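Local coordinates for calcium uptake protein 2, mitochondrial (Homo sapiens, PDB 6LB7) that binds calcium through an EF-hand and, as its name implies, probably takes part in regulating calcium uptake by mitochondria, at residues V269-K275 with L291-F295. Residues are numbered along the deposited sequence; the frame is centred on the assembly and turned at random.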
loop_
_atom_site.group_PDB
_atom_site.type_symbol
_atom_site.label_atom_id
_atom_site.label_comp_id
_atom_site.label_asym_id
_atom_site.label_seq_id
_atom_site.Cartn_x
_atom_site.Cartn_y
_atom_site.Cartn_z
ATOM N N VAL B 269 -3.904 17.828 16.216
ATOM C CA VAL B 269 -2.992 18.106 15.112
ATOM C C VAL B 269 -2.882 19.623 15.007
ATOM O O VAL B 269 -3.637 20.285 14.292
ATOM C CB VAL B 269 -3.463 17.466 13.812
ATOM C CG1 VAL B 269 -2.447 17.733 12.713
ATOM C CG2 VAL B 269 -3.638 15.997 14.027
ATOM N N ARG B 270 -1.935 20.183 15.742
ATOM C CA ARG B 270 -1.599 21.576 15.551
ATOM C C ARG B 270 -0.490 21.672 14.522
ATOM O O ARG B 270 -0.057 20.681 13.925
ATOM C CB ARG B 270 -1.173 22.236 16.861
ATOM C CG ARG B 270 -2.302 22.478 17.812
ATOM C CD ARG B 270 -1.801 23.176 19.057
ATOM N NE ARG B 270 -2.440 22.590 20.225
ATOM C CZ ARG B 270 -3.681 22.861 20.609
ATOM N NH1 ARG B 270 -4.430 23.727 19.935
ATOM N NH2 ARG B 270 -4.176 22.258 21.682
ATOM N N LEU B 271 0.013 22.880 14.352
ATOM C CA LEU B 271 0.913 23.095 13.238
ATOM C C LEU B 271 2.175 22.250 13.383
ATOM O O LEU B 271 2.638 21.652 12.404
ATOM C CB LEU B 271 1.203 24.590 13.133
ATOM C CG LEU B 271 2.030 25.185 12.079
ATOM C CD1 LEU B 271 3.341 24.832 12.316
ATOM C CD2 LEU B 271 1.658 24.769 10.704
ATOM N N ALA B 272 2.709 22.093 14.608
ATOM C CA ALA B 272 3.887 21.250 14.799
ATOM C C ALA B 272 3.609 19.785 14.452
ATOM O O ALA B 272 4.485 19.093 13.916
ATOM C CB ALA B 272 4.400 21.356 16.240
ATOM N N GLU B 273 2.421 19.279 14.783
ATOM C CA GLU B 273 2.089 17.907 14.400
ATOM C C GLU B 273 1.977 17.787 12.887
ATOM O O GLU B 273 2.495 16.837 12.283
ATOM C CB GLU B 273 0.781 17.459 15.056
ATOM C CG GLU B 273 0.904 17.117 16.535
ATOM C CD GLU B 273 1.106 18.346 17.384
ATOM O OE1 GLU B 273 1.852 18.250 18.381
ATOM O OE2 GLU B 273 0.529 19.408 17.044
ATOM N N PHE B 274 1.296 18.743 12.265
ATOM C CA PHE B 274 1.135 18.728 10.818
ATOM C C PHE B 274 2.491 18.716 10.137
ATOM O O PHE B 274 2.758 17.875 9.270
ATOM C CB PHE B 274 0.303 19.941 10.398
ATOM C CG PHE B 274 -0.167 19.906 8.966
ATOM C CD1 PHE B 274 -1.374 19.322 8.630
ATOM C CD2 PHE B 274 0.591 20.472 7.968
ATOM C CE1 PHE B 274 -1.812 19.303 7.306
ATOM C CE2 PHE B 274 0.159 20.462 6.643
ATOM C CZ PHE B 274 -1.035 19.886 6.316
ATOM N N LYS B 275 3.388 19.603 10.583
ATOM C CA LYS B 275 4.734 19.683 10.026
ATOM C C LYS B 275 5.455 18.348 10.111
ATOM O O LYS B 275 6.071 17.900 9.136
ATOM C CB LYS B 275 5.539 20.768 10.753
ATOM C CG LYS B 275 5.211 22.200 10.337
ATOM C CD LYS B 275 6.130 23.190 11.058
ATOM C CE LYS B 275 6.165 24.541 10.361
ATOM N NZ LYS B 275 6.979 25.541 11.132
ATOM N N LEU B 291 0.960 26.478 4.591
ATOM C CA LEU B 291 0.551 25.966 5.902
ATOM C C LEU B 291 -0.518 26.856 6.514
ATOM O O LEU B 291 -1.520 26.371 7.051
ATOM C CB LEU B 291 1.744 25.882 6.857
ATOM C CG LEU B 291 2.858 24.882 6.562
ATOM C CD1 LEU B 291 4.035 25.129 7.480
ATOM C CD2 LEU B 291 2.362 23.455 6.701
ATOM N N ASP B 292 -0.312 28.173 6.442
ATOM C CA ASP B 292 -1.282 29.099 7.012
ATOM C C ASP B 292 -2.628 28.997 6.311
ATOM O O ASP B 292 -3.677 29.060 6.957
ATOM C CB ASP B 292 -0.751 30.531 6.927
ATOM C CG ASP B 292 -1.712 31.543 7.524
ATOM O OD1 ASP B 292 -2.268 32.366 6.762
ATOM O OD2 ASP B 292 -1.921 31.507 8.754
ATOM N N THR B 293 -2.620 28.854 4.979
ATOM C CA THR B 293 -3.870 28.716 4.236
ATOM C C THR B 293 -4.613 27.444 4.625
ATOM O O THR B 293 -5.838 27.461 4.810
ATOM C CB THR B 293 -3.589 28.729 2.728
ATOM O OG1 THR B 293 -2.998 29.980 2.372
ATOM C CG2 THR B 293 -4.885 28.558 1.950
ATOM N N VAL B 294 -3.891 26.327 4.727
ATOM C CA VAL B 294 -4.533 25.068 5.107
ATOM C C VAL B 294 -5.213 25.201 6.465
ATOM O O VAL B 294 -6.363 24.782 6.646
ATOM C CB VAL B 294 -3.512 23.919 5.105
ATOM C CG1 VAL B 294 -4.078 22.718 5.862
ATOM C CG2 VAL B 294 -3.156 23.539 3.681
ATOM N N PHE B 295 -4.521 25.804 7.438
ATOM C CA PHE B 295 -5.095 25.917 8.776
ATOM C C PHE B 295 -6.241 26.924 8.820
ATOM O O PHE B 295 -7.240 26.689 9.501
ATOM C CB PHE B 295 -4.011 26.261 9.798
ATOM C CG PHE B 295 -3.369 25.049 10.411
ATOM C CD1 PHE B 295 -3.735 24.622 11.676
ATOM C CD2 PHE B 295 -2.434 24.310 9.694
ATOM C CE1 PHE B 295 -3.161 23.489 12.232
ATOM C CE2 PHE B 295 -1.851 23.169 10.242
ATOM C CZ PHE B 295 -2.216 22.758 11.506
#
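Leu271 and Leu291 mark the nearest backbone approach, 7.9 Å between their CA atoms, of two helical segments whose axes stay 11.7 Å apart and cross at 117°, a spacing that large apolar side chains bridge. Phe295 reaches into the first turn of helix 271-282: its CZ lies 3.6 Å from Leu271 CA, Leu271 CB sits over one ring face, and Phe274 CB meets the ring edge in plane. That edge also points at the face of Phe274, a T-shaped stack with planes at 78°. Phe274, with CG anti to its own N (chi1 -169°), extends across to Leu291, whose CD2 comes 3.7 Å from CD2 of Phe274, and to Val294. Lys275 suits its exposed site: the charged end can stay hydrated while CE rests 3.6 Å from Leu291 CD1. Replacing Phe295 with an alanine would probably open a gap beside Leu271 and leave the face of Phe274 without the edge of Phe295. Arg270 stands at the N-cap position, its backbone N hydrogen-bonded to Glu273 OE2. Around the contact, Phe255 of helix 252-264 stacks edge-to-face with Phe274, Phe311 of helix 308-320 packs on Val294, and Val269 shares backbone hydrogen bonds with Leu306, consistent with loops joined as in paired EF-hands.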